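Local atomic coordinates of putative diflavin flavoprotein A 5 (Nostoc sp. PCC 7120, PDB entry 4FEK), a protein that probably passes electrons from NADH to oxygen, reducing it to water, the chain here being its N-terminal metallo-beta-lactamase-like part. Residues Y35-G40 against K194-Y199; A178-D183 against H231-R236. All coordinates share one frame; numbering follows the deposited sequence.

Interaction 1: Y35-G40 against K194-Y199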
# COMPACT_ATOMS: atom_id res chain seq x y z
N TYR A 35 11.85 0.66 12.87
CA TYR A 35 12.24 2.07 12.86
C TYR A 35 13.62 2.29 13.48
O TYR A 35 14.07 3.44 13.59
CB TYR A 35 11.21 2.93 13.60
CG TYR A 35 9.82 2.81 13.00
CD1 TYR A 35 9.47 3.55 11.88
CD2 TYR A 35 8.89 1.94 13.55
CE1 TYR A 35 8.20 3.42 11.30
CE2 TYR A 35 7.63 1.81 12.99
CZ TYR A 35 7.29 2.56 11.87
OH TYR A 35 6.05 2.43 11.32
N ALA A 36 14.30 1.19 13.84
CA ALA A 36 15.51 1.25 14.66
C ALA A 36 16.72 1.87 13.96
O ALA A 36 17.72 2.16 14.61
CB ALA A 36 15.87 -0.13 15.22
N LEU A 37 16.63 2.06 12.64
CA LEU A 37 17.65 2.82 11.92
C LEU A 37 17.46 4.34 12.08
O LEU A 37 18.29 5.11 11.61
CB LEU A 37 17.65 2.46 10.43
CG LEU A 37 18.59 1.34 9.96
CD1 LEU A 37 18.80 0.28 11.02
CD2 LEU A 37 18.09 0.71 8.67
N GLU A 38 16.37 4.74 12.74
CA GLU A 38 16.08 6.14 13.07
C GLU A 38 16.16 7.08 11.87
O GLU A 38 16.85 8.09 11.90
CB GLU A 38 16.99 6.65 14.20
CG GLU A 38 17.08 5.71 15.43
CD GLU A 38 15.84 5.74 16.33
OE1 GLU A 38 15.33 6.84 16.65
OE2 GLU A 38 15.37 4.65 16.74
N ARG A 39 15.44 6.74 10.80
CA ARG A 39 15.45 7.59 9.60
C ARG A 39 14.04 8.04 9.23
O ARG A 39 13.81 8.55 8.13
CB ARG A 39 16.12 6.88 8.42
CG ARG A 39 17.65 6.77 8.58
CD ARG A 39 18.27 5.68 7.70
NE ARG A 39 19.70 5.54 7.99
CZ ARG A 39 20.46 4.54 7.57
NH1 ARG A 39 19.94 3.56 6.84
NH2 ARG A 39 21.75 4.52 7.88
N GLY A 40 13.10 7.86 10.15
CA GLY A 40 11.72 8.23 9.90
C GLY A 40 11.07 7.23 8.98
O GLY A 40 11.55 6.09 8.83
N LYS A 194 19.54 1.22 -0.33
CA LYS A 194 19.57 -0.24 -0.42
C LYS A 194 19.60 -0.83 0.98
O LYS A 194 18.98 -1.85 1.22
CB LYS A 194 20.81 -0.72 -1.16
CG LYS A 194 20.97 -0.20 -2.58
CD LYS A 194 22.23 -0.78 -3.22
CE LYS A 194 22.40 -0.29 -4.66
NZ LYS A 194 23.64 -0.84 -5.30
N GLU A 195 20.37 -0.20 1.87
CA GLU A 195 20.47 -0.65 3.25
C GLU A 195 19.11 -0.60 3.95
O GLU A 195 18.76 -1.48 4.75
CB GLU A 195 21.47 0.21 4.03
CG GLU A 195 21.64 -0.22 5.48
CD GLU A 195 22.31 0.85 6.33
OE1 GLU A 195 22.43 2.01 5.88
OE2 GLU A 195 22.71 0.51 7.47
N ASP A 196 18.33 0.43 3.64
CA ASP A 196 17.02 0.57 4.25
C ASP A 196 16.04 -0.48 3.70
O ASP A 196 15.26 -1.06 4.45
CB ASP A 196 16.50 2.01 4.12
CG ASP A 196 17.40 3.01 4.83
OD1 ASP A 196 18.28 3.62 4.18
OD2 ASP A 196 17.29 3.13 6.07
N GLN A 197 16.09 -0.74 2.40
CA GLN A 197 15.22 -1.76 1.80
C GLN A 197 15.57 -3.16 2.33
O GLN A 197 14.69 -3.98 2.57
CB GLN A 197 15.34 -1.75 0.28
CG GLN A 197 14.69 -0.54 -0.41
CD GLN A 197 15.18 -0.37 -1.84
OE1 GLN A 197 16.30 -0.77 -2.17
NE2 GLN A 197 14.33 0.18 -2.70
N ARG A 198 16.86 -3.42 2.51
CA ARG A 198 17.29 -4.71 3.04
C ARG A 198 16.86 -4.89 4.50
O ARG A 198 16.39 -5.97 4.90
CB ARG A 198 18.80 -4.84 2.92
CG ARG A 198 19.34 -6.22 3.24
CD ARG A 198 20.86 -6.24 2.99
NE ARG A 198 21.37 -7.59 2.75
CZ ARG A 198 22.18 -7.92 1.74
NH1 ARG A 198 22.58 -7.00 0.87
NH2 ARG A 198 22.59 -9.17 1.61
N TYR A 199 17.04 -3.85 5.30
CA TYR A 199 16.64 -3.89 6.70
C TYR A 199 15.13 -4.11 6.82
O TYR A 199 14.65 -4.85 7.68
CB TYR A 199 17.06 -2.59 7.41
CG TYR A 199 16.77 -2.61 8.89
CD1 TYR A 199 17.46 -3.48 9.73
CD2 TYR A 199 15.78 -1.78 9.44
CE1 TYR A 199 17.20 -3.52 11.09
CE2 TYR A 199 15.51 -1.82 10.80
CZ TYR A 199 16.22 -2.69 11.62
OH TYR A 199 15.97 -2.75 12.98
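Arg39 NH1 is held between two carboxylates, lying 3.1 Å from Glu195 OE1 and bonding on its other branch to Asp196 OD2. The three residues form a salt-bridge network at the surface of the metallo-beta-lactamase-like domain, joining the loop that leads into strand 41-49 to the first turns of helix 194-205. Arg39 NH2 completes an end-on pair on the glutamate, 3.3 Å from Glu195 OE1. Both nitrogens reach that oxygen from the same face of its carboxylate, NH1 from well above the plane, and the guanidinium and carboxylate planes are 67° apart. The shortest bond across the contact goes to the other acid: Arg39 NH1 to Asp196 OD2 measures 2.8 Å with an N-H...O angle of 164°, and meets the oxygen on its syn side but tilted out of the carboxylate plane. Serving two carboxylates should fix the rotation of the guanidinium and probably offsets the repulsion between the neighbouring acids. The straight Arg39 side chain carries the guanidinium to the helix.

Beside this polar network lies an apolar one. A type I turn from Tyr35 to Glu38, closed by Glu38 N to Tyr35 O at 2.8 Å, presents Ala36 and Leu37 to Tyr199. Leu37 CD1 sits 3.8 Å from the centroid of the Tyr199 ring, almost on its normal, a CH-pi contact over the face. Leu37 CD2 packs 3.5 Å from Tyr199 CD2, nearer the root of the ring. Tyr199 has CG anti to the backbone N (chi1 -176°); this torsion sets the ring against Leu37, and its hydroxyl hydrogen-bonds to the carbonyl oxygen of Ile33. Beside that hydroxyl, Ala36 CB comes within 3.4 Å of Tyr199 OH.

Interaction 2: A178-D183 against H231-R236; sequences AHICGD and HGPLVR
Ala178 N donates to His231 O at 2.9 Å in a fairly straight bond, the one hydrogen bond that ties these two loops directly to each other. The chain then folds back: Ala178 O makes a weak bond to Ile180 N at 3.1 Å, closing an inverse gamma turn centred on His179. The same carbonyl presses on the facing loop, Ala178 O lying 3.3 Å from Gly232 CA. Gly232 has a positive phi and presents its bare CA on this side, which allows so close an approach.

The imidazoles meet obliquely. His179 CE1 hangs over the centre of the His231 ring, 3.5 Å from His231 CG, while the ring centroids are 4.5 Å apart and the planes are inclined at 44°. Similar first torsions, chi1 -76° in His179 and -61° in His231, send both imidazoles off in the same direction. The polar ends are bonded to the start of strand 41-49: His179 ND1 to Thr41 OG1, and His231 ND1 to Thr42 O. His231 follows strand 226-229 of the metallo-beta-lactamase sandwich, at the position where flavodiiron relatives probably carry a histidine iron ligand. Here both its ring nitrogens are engaged in hydrogen bonds rather than with iron, NE2 pairing with Lys174 NZ, and a phosphate ion, probably from the crystallisation liquor, lies about 5 Å from the side chain.

Apolar packing extends the contact past the glycine. The CG2 branch of Ile180 touches Pro233 CD at 3.9 Å, the two side chains crossing at about a right angle.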
# COMPACT_ATOMS: atom_id res chain seq x y z
N ALA A 178 10.45 0.70 2.44
CA ALA A 178 11.58 1.04 3.31
C ALA A 178 11.15 2.09 4.30
O ALA A 178 10.43 3.02 3.94
CB ALA A 178 12.78 1.53 2.49
N HIS A 179 11.57 1.95 5.56
CA HIS A 179 11.25 2.97 6.56
C HIS A 179 12.27 4.09 6.57
O HIS A 179 13.22 4.09 7.35
CB HIS A 179 11.02 2.36 7.95
CG HIS A 179 9.69 1.69 8.07
ND1 HIS A 179 8.49 2.37 7.92
CD2 HIS A 179 9.35 0.39 8.27
CE1 HIS A 179 7.48 1.53 8.06
NE2 HIS A 179 7.98 0.31 8.25
N ILE A 180 12.05 5.05 5.67
CA ILE A 180 12.95 6.18 5.55
C ILE A 180 12.16 7.37 5.00
O ILE A 180 11.41 7.25 4.04
CB ILE A 180 14.16 5.85 4.66
CG1 ILE A 180 15.06 7.07 4.49
CG2 ILE A 180 13.71 5.33 3.30
CD1 ILE A 180 16.45 6.74 3.97
N CYS A 181 12.33 8.51 5.66
CA CYS A 181 11.67 9.75 5.25
C CYS A 181 12.68 10.70 4.62
O CYS A 181 13.73 10.97 5.20
CB CYS A 181 11.04 10.43 6.47
SG CYS A 181 10.19 12.00 6.05
N GLY A 182 12.36 11.19 3.43
CA GLY A 182 13.23 12.11 2.71
C GLY A 182 12.41 12.95 1.74
O GLY A 182 11.20 12.78 1.64
N ASP A 183 13.07 13.86 1.02
CA ASP A 183 12.34 14.69 0.05
C ASP A 183 12.09 13.95 -1.26
O ASP A 183 11.10 14.23 -1.95
CB ASP A 183 13.08 16.01 -0.21
CG ASP A 183 13.10 16.93 1.01
OD1 ASP A 183 12.31 16.72 1.96
OD2 ASP A 183 13.90 17.88 1.02
N HIS A 231 5.48 2.18 1.99
CA HIS A 231 6.41 2.92 2.85
C HIS A 231 7.66 3.32 2.10
O HIS A 231 8.32 2.49 1.49
CB HIS A 231 6.83 2.11 4.10
CG HIS A 231 5.71 1.75 5.02
ND1 HIS A 231 5.01 2.68 5.76
CD2 HIS A 231 5.18 0.54 5.34
CE1 HIS A 231 4.08 2.07 6.47
NE2 HIS A 231 4.16 0.77 6.23
N GLY A 232 8.04 4.59 2.22
CA GLY A 232 9.28 5.04 1.62
C GLY A 232 9.13 5.53 0.19
O GLY A 232 8.05 5.80 -0.28
N PRO A 233 10.26 5.68 -0.50
CA PRO A 233 10.30 6.07 -1.91
C PRO A 233 9.64 5.03 -2.82
O PRO A 233 9.73 3.82 -2.59
CB PRO A 233 11.80 6.17 -2.23
CG PRO A 233 12.48 5.44 -1.12
CD PRO A 233 11.59 5.44 0.07
N LEU A 234 8.96 5.53 -3.84
CA LEU A 234 8.32 4.70 -4.84
C LEU A 234 9.42 4.04 -5.67
O LEU A 234 10.41 4.68 -6.02
CB LEU A 234 7.37 5.54 -5.71
CG LEU A 234 6.01 5.95 -5.10
CD1 LEU A 234 6.10 6.51 -3.70
CD2 LEU A 234 5.29 6.94 -5.99
N VAL A 235 9.27 2.75 -5.94
CA VAL A 235 10.34 2.01 -6.57
C VAL A 235 10.18 1.98 -8.08
O VAL A 235 9.33 1.29 -8.61
CB VAL A 235 10.47 0.59 -6.01
CG1 VAL A 235 11.69 -0.11 -6.63
CG2 VAL A 235 10.62 0.66 -4.48
N ARG A 236 11.03 2.76 -8.74
CA ARG A 236 10.95 2.95 -10.18
C ARG A 236 12.16 2.31 -10.84
O ARG A 236 12.09 1.18 -11.32
CB ARG A 236 10.88 4.46 -10.48
CG ARG A 236 10.66 4.80 -11.95
CD ARG A 236 10.14 6.24 -12.06
NE ARG A 236 11.15 7.20 -11.63
CZ ARG A 236 10.95 8.52 -11.62
NH1 ARG A 236 9.78 9.01 -11.99
NH2 ARG A 236 11.92 9.34 -11.22

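The centres of interactions 1 and 2 lie 10 Å apart, on the same side of the chain's centre, and they touch. Their segments alternate along the chain: 35-40, 178-183, 194-199, 231-236. Loop 35-40 is joined to loop 178-183 by a probable backbone hydrogen bond, Arg39 O to Cys181 N at 2.9 Å, and by Tyr35, whose ring meets that of His179. Helix 194-205, a partner in interaction 1, also packs against interaction 2, Asp196 meeting Ile180. The loops after strands 169-173 and 226-229 of the five-stranded sheet are therefore connected, through His179 and Cys181, to a loop preceding strand 41-49 of the seven-stranded sheet.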